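Local coordinates for protein pyruvate synthase subunit PorC (Thermotoga maritima MSB8, PDB 2RAA) that forms the gamma chain of a heterotetrameric pyruvate synthase, which oxidises pyruvate with coenzyme A to acetyl-CoA and carbon dioxide while reducing ferredoxin, at residues E83-L96 with E102-K116. Sequence-based numbering, arbitrary orientation.
Sequences ENPDVVVVIDETLL and EGLSEDGILLVNTVK. With SO4 (sulfate ion), chain C.
T114 OG1 is tied into two bonds: it donates to E93 OE1 at 2.8 Å, meeting the carboxylate from above its plane, and accepts from K116 N, closing an ST turn. The other carboxylate oxygen, E93 OE2, takes the salt bridge from K116 NZ on its syn side at 3.1 Å, so each carboxylate oxygen has its own partner, OE1 the T114 hydroxyl and OE2 the K116 ammonium. With an alanine in place of E93, the K116 ammonium would probably lose this counter-charge and the T114 hydroxyl its acceptor. Close by, N113 sends ND2 to I91 O at 2.9 Å, the oxygen lying in the amide plane although the nitrogen stands above the carbonyl plane; CG anti to the backbone N (chi1 168°) carries the amide there. A water links E93 N to N113 O.

These polar ends illustrate how side chains can continue the joining of parallel strands past their last backbone bond. Between 87-90 and 109-113, running 12° apart, V88 and V90 each bond through both N and O, L111 N to V88 O being nearly straight at 176°. V88 CG1 packs on L110 CD1 at 3.9 Å, and L96 meets V112 tip to tip.

Within the mixed sheet, 87-90 is flanked by strand 19-27 and 109-113 by strand 130-134, while helix 150-161 packs against the face bearing V87, V89 and I109.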
ATOM      1  N   GLU A  83      -4.044  15.796   1.831  1.00 77.01           N
ATOM      2  CA  GLU A  83      -3.084  16.693   1.193  1.00 77.15           C
ATOM      3  C   GLU A  83      -1.694  16.545   1.813  1.00 73.91           C
ATOM      4  O   GLU A  83      -0.714  16.865   1.147  1.00 74.98           O
ATOM      5  CB  GLU A  83      -3.587  18.153   1.230  1.00 78.53           C
ATOM      6  CG  GLU A  83      -4.833  18.368   0.334  1.00 86.48           C
ATOM      7  CD  GLU A  83      -5.879  19.313   0.945  1.00101.67           C
ATOM      8  OE1 GLU A  83      -5.491  20.422   1.391  1.00108.11           O
ATOM      9  OE2 GLU A  83      -7.090  18.943   0.970  1.00104.47           O
ATOM     10  N   ASN A  84      -1.602  16.024   3.044  1.00 68.13           N
ATOM     11  CA  ASN A  84      -0.307  15.883   3.727  1.00 64.01           C
ATOM     12  C   ASN A  84      -0.031  14.515   4.324  1.00 59.48           C
ATOM     13  O   ASN A  84       0.089  14.374   5.549  1.00 56.71           O
ATOM     14  CB  ASN A  84      -0.207  16.921   4.812  1.00 64.14           C
ATOM     15  CG  ASN A  84      -0.126  18.281   4.255  1.00 66.00           C
ATOM     16  OD1 ASN A  84       0.954  18.739   3.864  1.00 69.84           O
ATOM     17  ND2 ASN A  84      -1.271  18.948   4.175  1.00 70.83           N
ATOM     18  N   PRO A  85       0.149  13.516   3.455  1.00 53.41           N
ATOM     19  CA  PRO A  85       0.294  12.151   3.925  1.00 51.31           C
ATOM     20  C   PRO A  85       1.647  11.830   4.547  1.00 49.99           C
ATOM     21  O   PRO A  85       2.675  12.370   4.156  1.00 51.83           O
ATOM     22  CB  PRO A  85       0.119  11.343   2.653  1.00 48.66           C
ATOM     23  CG  PRO A  85       0.674  12.219   1.604  1.00 51.10           C
ATOM     24  CD  PRO A  85       0.254  13.603   1.993  1.00 52.60           C
ATOM     25  N   ASP A  86       1.618  10.908   5.494  1.00 49.65           N
ATOM     26  CA  ASP A  86       2.816  10.386   6.132  1.00 48.00           C
ATOM     27  C   ASP A  86       3.486   9.368   5.222  1.00 47.87           C
ATOM     28  O   ASP A  86       4.702   9.164   5.324  1.00 46.52           O
ATOM     29  CB  ASP A  86       2.444   9.730   7.460  1.00 49.73           C
ATOM     30  CG  ASP A  86       1.913  10.748   8.488  1.00 53.53           C
ATOM     31  OD1 ASP A  86       2.674  11.664   8.859  1.00 64.65           O
ATOM     32  OD2 ASP A  86       0.746  10.625   8.933  1.00 51.97           O
ATOM     33  N   VAL A  87       2.698   8.767   4.319  1.00 40.62           N
ATOM     34  CA  VAL A  87       3.200   7.747   3.402  1.00 43.71           C
ATOM     35  C   VAL A  87       2.427   7.816   2.129  1.00 42.37           C
ATOM     36  O   VAL A  87       1.226   7.980   2.162  1.00 42.37           O
ATOM     37  CB  VAL A  87       2.990   6.288   3.953  1.00 43.64           C
ATOM     38  CG1 VAL A  87       3.497   5.230   2.976  1.00 40.22           C
ATOM     39  CG2 VAL A  87       3.706   6.115   5.324  1.00 44.72           C
ATOM     40  N   VAL A  88       3.126   7.697   1.009  1.00 48.53           N
ATOM     41  CA  VAL A  88       2.518   7.660  -0.326  1.00 46.96           C
ATOM     42  C   VAL A  88       2.879   6.309  -0.872  1.00 48.82           C
ATOM     43  O   VAL A  88       4.033   5.907  -0.797  1.00 49.85           O
ATOM     44  CB  VAL A  88       3.029   8.823  -1.256  1.00 47.15           C
ATOM     45  CG1 VAL A  88       2.594   8.617  -2.681  1.00 39.93           C
ATOM     46  CG2 VAL A  88       2.510  10.195  -0.744  1.00 43.48           C
ATOM     47  N   VAL A  89       1.875   5.614  -1.408  1.00 50.02           N
ATOM     48  CA  VAL A  89       1.995   4.243  -1.870  1.00 47.54           C
ATOM     49  C   VAL A  89       1.601   4.242  -3.327  1.00 46.35           C
ATOM     50  O   VAL A  89       0.512   4.658  -3.669  1.00 45.87           O
ATOM     51  CB  VAL A  89       1.042   3.296  -1.103  1.00 49.85           C
ATOM     52  CG1 VAL A  89       1.151   1.890  -1.614  1.00 41.42           C
ATOM     53  CG2 VAL A  89       1.315   3.340   0.384  1.00 43.36           C
ATOM     54  N   VAL A  90       2.504   3.818  -4.196  1.00 48.22           N
ATOM     55  CA  VAL A  90       2.253   3.856  -5.630  1.00 48.25           C
ATOM     56  C   VAL A  90       2.315   2.421  -6.123  1.00 48.35           C
ATOM     57  O   VAL A  90       3.368   1.836  -6.220  1.00 47.76           O
ATOM     58  CB  VAL A  90       3.268   4.792  -6.349  1.00 47.23           C
ATOM     59  CG1 VAL A  90       3.114   4.721  -7.852  1.00 46.95           C
ATOM     60  CG2 VAL A  90       3.079   6.236  -5.859  1.00 47.63           C
ATOM     61  N   ILE A  91       1.166   1.851  -6.429  1.00 51.48           N
ATOM     62  CA  ILE A  91       1.115   0.456  -6.773  1.00 51.22           C
ATOM     63  C   ILE A  91       1.296   0.221  -8.261  1.00 51.65           C
ATOM     64  O   ILE A  91       1.288  -0.948  -8.701  1.00 49.24           O
ATOM     65  CB  ILE A  91      -0.189  -0.242  -6.239  1.00 52.98           C
ATOM     66  CG1 ILE A  91      -1.440   0.196  -6.986  1.00 55.38           C
ATOM     67  CG2 ILE A  91      -0.353  -0.002  -4.739  1.00 50.42           C
ATOM     68  CD1 ILE A  91      -2.641  -0.605  -6.590  1.00 49.09           C
ATOM     69  N   ASP A  92       1.444   1.305  -9.038  1.00 50.81           N
ATOM     70  CA  ASP A  92       1.753   1.194 -10.479  1.00 51.09           C
ATOM     71  C   ASP A  92       2.858   2.173 -10.847  1.00 51.91           C
ATOM     72  O   ASP A  92       2.584   3.366 -10.933  1.00 52.35           O
ATOM     73  CB  ASP A  92       0.504   1.458 -11.302  1.00 50.74           C
ATOM     74  CG  ASP A  92       0.766   1.395 -12.796  1.00 50.54           C
ATOM     75  OD1 ASP A  92       1.936   1.386 -13.232  1.00 55.12           O
ATOM     76  OD2 ASP A  92      -0.215   1.343 -13.541  1.00 54.99           O
ATOM     77  N   GLU A  93       4.086   1.681 -11.084  1.00 52.75           N
ATOM     78  CA  GLU A  93       5.267   2.576 -11.277  1.00 54.59           C
ATOM     79  C   GLU A  93       5.026   3.648 -12.332  1.00 51.91           C
ATOM     80  O   GLU A  93       5.557   4.747 -12.296  1.00 46.97           O
ATOM     81  CB  GLU A  93       6.540   1.781 -11.612  1.00 55.86           C
ATOM     82  CG  GLU A  93       6.443   0.865 -12.828  1.00 61.40           C
ATOM     83  CD  GLU A  93       7.799   0.325 -13.284  1.00 63.51           C
ATOM     84  OE1 GLU A  93       8.461  -0.482 -12.538  1.00 73.52           O
ATOM     85  OE2 GLU A  93       8.182   0.710 -14.422  1.00 74.88           O
ATOM     86  N   THR A  94       4.193   3.272 -13.274  1.00 51.07           N
ATOM     87  CA  THR A  94       3.787   4.121 -14.350  1.00 50.38           C
ATOM     88  C   THR A  94       3.190   5.451 -13.949  1.00 51.35           C
ATOM     89  O   THR A  94       3.230   6.401 -14.720  1.00 50.90           O
ATOM     90  CB  THR A  94       2.787   3.364 -15.144  1.00 48.57           C
ATOM     91  OG1 THR A  94       3.455   2.876 -16.295  1.00 53.68           O
ATOM     92  CG2 THR A  94       1.665   4.217 -15.516  1.00 45.07           C
ATOM     93  N   LEU A  95       2.640   5.524 -12.749  1.00 51.36           N
ATOM     94  CA  LEU A  95       2.032   6.755 -12.254  1.00 52.85           C
ATOM     95  C   LEU A  95       3.034   7.688 -11.542  1.00 54.43           C
ATOM     96  O   LEU A  95       2.649   8.782 -11.115  1.00 56.46           O
ATOM     97  CB  LEU A  95       0.890   6.387 -11.296  1.00 53.26           C
ATOM     98  CG  LEU A  95      -0.239   5.570 -11.929  1.00 52.65           C
ATOM     99  CD1 LEU A  95      -1.125   5.042 -10.870  1.00 46.38           C
ATOM    100  CD2 LEU A  95      -1.038   6.410 -12.927  1.00 56.74           C
ATOM    101  N   LEU A  96       4.297   7.270 -11.408  1.00 53.35           N
ATOM    102  CA  LEU A  96       5.292   8.055 -10.694  1.00 53.91           C
ATOM    103  C   LEU A  96       5.504   9.393 -11.396  1.00 55.99           C
ATOM    104  O   LEU A  96       5.647   9.445 -12.615  1.00 56.63           O
ATOM    105  CB  LEU A  96       6.623   7.307 -10.572  1.00 53.33           C
ATOM    106  CG  LEU A  96       6.791   6.201  -9.511  1.00 58.73           C
ATOM    107  CD1 LEU A  96       8.109   5.463  -9.738  1.00 49.38           C
ATOM    108  CD2 LEU A  96       6.730   6.732  -8.063  1.00 47.26           C
ATOM    109  N   GLU A 102       3.232  15.243  -3.754  1.00 61.82           N
ATOM    110  CA  GLU A 102       2.793  16.481  -3.132  1.00 65.04           C
ATOM    111  C   GLU A 102       2.332  16.274  -1.700  1.00 63.77           C
ATOM    112  O   GLU A 102       1.560  15.365  -1.422  1.00 66.30           O
ATOM    113  CB  GLU A 102       1.666  17.115  -3.950  1.00 65.38           C
ATOM    114  CG  GLU A 102       2.178  17.822  -5.199  1.00 72.37           C
ATOM    115  CD  GLU A 102       1.095  18.602  -5.934  1.00 71.75           C
ATOM    116  OE1 GLU A 102      -0.080  18.168  -5.898  1.00 78.86           O
ATOM    117  OE2 GLU A 102       1.432  19.641  -6.562  1.00 85.68           O
ATOM    118  N   GLY A 103       2.810  17.115  -0.787  1.00 61.93           N
ATOM    119  CA  GLY A 103       2.429  17.022   0.624  1.00 61.22           C
ATOM    120  C   GLY A 103       3.219  16.013   1.443  1.00 60.20           C
ATOM    121  O   GLY A 103       3.080  15.955   2.676  1.00 60.36           O
ATOM    122  N   LEU A 104       4.068  15.232   0.773  1.00 59.24           N
ATOM    123  CA  LEU A 104       4.878  14.230   1.461  1.00 59.36           C
ATOM    124  C   LEU A 104       6.097  14.888   2.101  1.00 61.21           C
ATOM    125  O   LEU A 104       6.979  15.438   1.426  1.00 60.10           O
ATOM    126  CB  LEU A 104       5.293  13.084   0.514  1.00 58.96           C
ATOM    127  CG  LEU A 104       5.998  11.852   1.122  1.00 58.14           C
ATOM    128  CD1 LEU A 104       5.194  11.158   2.243  1.00 56.30           C
ATOM    129  CD2 LEU A 104       6.321  10.867   0.023  1.00 54.63           C
ATOM    130  N   SER A 105       6.130  14.822   3.419  1.00 63.59           N
ATOM    131  CA  SER A 105       7.249  15.344   4.178  1.00 67.49           C
ATOM    132  C   SER A 105       8.528  14.622   3.825  1.00 67.21           C
ATOM    133  O   SER A 105       8.511  13.611   3.136  1.00 66.76           O
ATOM    134  CB  SER A 105       6.989  15.155   5.668  1.00 68.13           C
ATOM    135  OG  SER A 105       8.171  15.323   6.412  1.00 77.77           O
ATOM    136  N   GLU A 106       9.635  15.143   4.335  1.00 67.99           N
ATOM    137  CA  GLU A 106      10.925  14.523   4.149  1.00 70.78           C
ATOM    138  C   GLU A 106      11.083  13.345   5.108  1.00 69.85           C
ATOM    139  O   GLU A 106      11.689  12.337   4.721  1.00 70.83           O
ATOM    140  CB  GLU A 106      12.059  15.548   4.306  1.00 74.33           C
ATOM    141  CG  GLU A 106      12.086  16.620   3.186  1.00 80.74           C
ATOM    142  CD  GLU A 106      12.620  16.097   1.845  1.00 85.98           C
ATOM    143  OE1 GLU A 106      13.865  15.969   1.712  1.00 88.47           O
ATOM    144  OE2 GLU A 106      11.795  15.857   0.923  1.00 80.76           O
ATOM    145  N   ASP A 107      10.532  13.432   6.330  1.00 69.35           N
ATOM    146  CA  ASP A 107      10.573  12.246   7.227  1.00 69.95           C
ATOM    147  C   ASP A 107       9.476  11.200   6.900  1.00 67.39           C
ATOM    148  O   ASP A 107       9.304  10.250   7.646  1.00 69.29           O
ATOM    149  CB  ASP A 107      10.773  12.538   8.771  1.00 70.88           C
ATOM    150  CG  ASP A 107       9.763  13.532   9.391  1.00 77.27           C
ATOM    151  OD1 ASP A 107       8.588  13.568   8.970  1.00 88.81           O
ATOM    152  OD2 ASP A 107      10.150  14.257  10.356  1.00 72.86           O
ATOM    153  N   GLY A 108       8.808  11.347   5.749  1.00 63.91           N
ATOM    154  CA  GLY A 108       7.775  10.415   5.295  1.00 61.16           C
ATOM    155  C   GLY A 108       8.329   9.344   4.368  1.00 59.42           C
ATOM    156  O   GLY A 108       9.518   9.365   4.066  1.00 59.00           O
ATOM    157  N   ILE A 109       7.458   8.434   3.890  1.00 57.11           N
ATOM    158  CA  ILE A 109       7.875   7.292   3.072  1.00 53.52           C
ATOM    159  C   ILE A 109       7.183   7.258   1.745  1.00 52.91           C
ATOM    160  O   ILE A 109       5.997   7.479   1.649  1.00 53.47           O
ATOM    161  CB  ILE A 109       7.570   5.925   3.773  1.00 52.82           C
ATOM    162  CG1 ILE A 109       8.373   5.811   5.070  1.00 55.09           C
ATOM    163  CG2 ILE A 109       7.867   4.737   2.850  1.00 47.55           C
ATOM    164  CD1 ILE A 109       8.181   4.511   5.834  1.00 53.69           C
ATOM    165  N   LEU A 110       7.941   6.946   0.713  1.00 52.12           N
ATOM    166  CA  LEU A 110       7.378   6.701  -0.599  1.00 50.61           C
ATOM    167  C   LEU A 110       7.591   5.208  -0.825  1.00 50.66           C
ATOM    168  O   LEU A 110       8.719   4.731  -0.856  1.00 47.57           O
ATOM    169  CB  LEU A 110       8.057   7.552  -1.652  1.00 47.17           C
ATOM    170  CG  LEU A 110       7.730   7.328  -3.107  1.00 53.28           C
ATOM    171  CD1 LEU A 110       6.227   7.380  -3.385  1.00 51.67           C
ATOM    172  CD2 LEU A 110       8.494   8.384  -3.913  1.00 58.78           C
ATOM    173  N   LEU A 111       6.482   4.478  -0.928  1.00 48.40           N
ATOM    174  CA  LEU A 111       6.506   3.032  -1.106  1.00 45.54           C
ATOM    175  C   LEU A 111       6.001   2.757  -2.525  1.00 47.80           C
ATOM    176  O   LEU A 111       4.960   3.311  -2.927  1.00 49.06           O
ATOM    177  CB  LEU A 111       5.627   2.363  -0.026  1.00 44.44           C
ATOM    178  CG  LEU A 111       5.323   0.864  -0.196  1.00 41.97           C
ATOM    179  CD1 LEU A 111       6.592   0.014  -0.152  1.00 45.19           C
ATOM    180  CD2 LEU A 111       4.258   0.406   0.806  1.00 35.67           C
ATOM    181  N   VAL A 112       6.737   1.930  -3.283  1.00 49.62           N
ATOM    182  CA  VAL A 112       6.450   1.700  -4.710  1.00 48.18           C
ATOM    183  C   VAL A 112       6.569   0.235  -5.116  1.00 48.86           C
ATOM    184  O   VAL A 112       7.433  -0.488  -4.652  1.00 48.39           O
ATOM    185  CB  VAL A 112       7.369   2.574  -5.638  1.00 48.11           C
ATOM    186  CG1 VAL A 112       6.873   2.579  -7.084  1.00 42.57           C
ATOM    187  CG2 VAL A 112       7.439   4.022  -5.144  1.00 49.60           C
ATOM    188  N   ASN A 113       5.661  -0.176  -6.001  1.00 50.33           N
ATOM    189  CA  ASN A 113       5.625  -1.510  -6.598  1.00 48.58           C
ATOM    190  C   ASN A 113       6.444  -1.342  -7.839  1.00 52.51           C
ATOM    191  O   ASN A 113       5.986  -0.769  -8.828  1.00 49.15           O
ATOM    192  CB  ASN A 113       4.188  -1.917  -6.986  1.00 46.89           C
ATOM    193  CG  ASN A 113       4.134  -3.164  -7.868  1.00 48.69           C
ATOM    194  OD1 ASN A 113       4.963  -4.049  -7.750  1.00 48.12           O
ATOM    195  ND2 ASN A 113       3.109  -3.249  -8.720  1.00 42.59           N
ATOM    196  N   THR A 114       7.677  -1.801  -7.787  1.00 54.46           N
ATOM    197  CA  THR A 114       8.546  -1.604  -8.912  1.00 53.78           C
ATOM    198  C   THR A 114       9.678  -2.552  -8.856  1.00 54.98           C
ATOM    199  O   THR A 114      10.116  -2.927  -7.780  1.00 55.38           O
ATOM    200  CB  THR A 114       9.141  -0.182  -8.904  1.00 53.07           C
ATOM    201  OG1 THR A 114       9.824   0.052 -10.142  1.00 52.87           O
ATOM    202  CG2 THR A 114      10.093   0.034  -7.695  1.00 52.41           C
ATOM    203  N   VAL A 115      10.161  -2.930 -10.030  1.00 58.88           N
ATOM    204  CA  VAL A 115      11.378  -3.739 -10.124  1.00 61.85           C
ATOM    205  C   VAL A 115      12.627  -2.850 -10.269  1.00 62.21           C
ATOM    206  O   VAL A 115      13.729  -3.351 -10.263  1.00 62.71           O
ATOM    207  CB  VAL A 115      11.301  -4.731 -11.286  1.00 62.44           C
ATOM    208  CG1 VAL A 115      11.501  -3.997 -12.628  1.00 65.27           C
ATOM    209  CG2 VAL A 115      12.306  -5.832 -11.078  1.00 64.04           C
ATOM    210  N   LYS A 116      12.444  -1.535 -10.374  1.00 62.21           N
ATOM    211  CA  LYS A 116      13.546  -0.602 -10.489  1.00 61.83           C
ATOM    212  C   LYS A 116      14.078  -0.178  -9.112  1.00 64.05           C
ATOM    213  O   LYS A 116      13.629  -0.703  -8.090  1.00 63.22           O
ATOM    214  CB  LYS A 116      13.118   0.550 -11.375  1.00 62.40           C
ATOM    215  CG  LYS A 116      12.802   0.009 -12.773  1.00 63.60           C
ATOM    216  CD  LYS A 116      12.252   1.034 -13.728  1.00 70.20           C
ATOM    217  CE  LYS A 116      11.863   0.378 -15.056  1.00 74.19           C
ATOM    218  NZ  LYS A 116      10.885   1.227 -15.812  1.00 79.21           N
TER
HETATM  219  S   SO4 C 194      -4.416  16.220   5.473  1.00 92.10           S
HETATM  220  O1  SO4 C 194      -4.001  17.575   5.813  1.00104.86           O
HETATM  221  O2  SO4 C 194      -3.225  15.527   4.952  1.00 86.45           O
HETATM  222  O3  SO4 C 194      -4.898  15.589   6.700  1.00 91.92           O
HETATM  223  O4  SO4 C 194      -5.470  16.297   4.454  1.00 87.27           O
HETATM  224  O   HOH W   1       4.455  -1.022 -11.044  1.00 51.85           O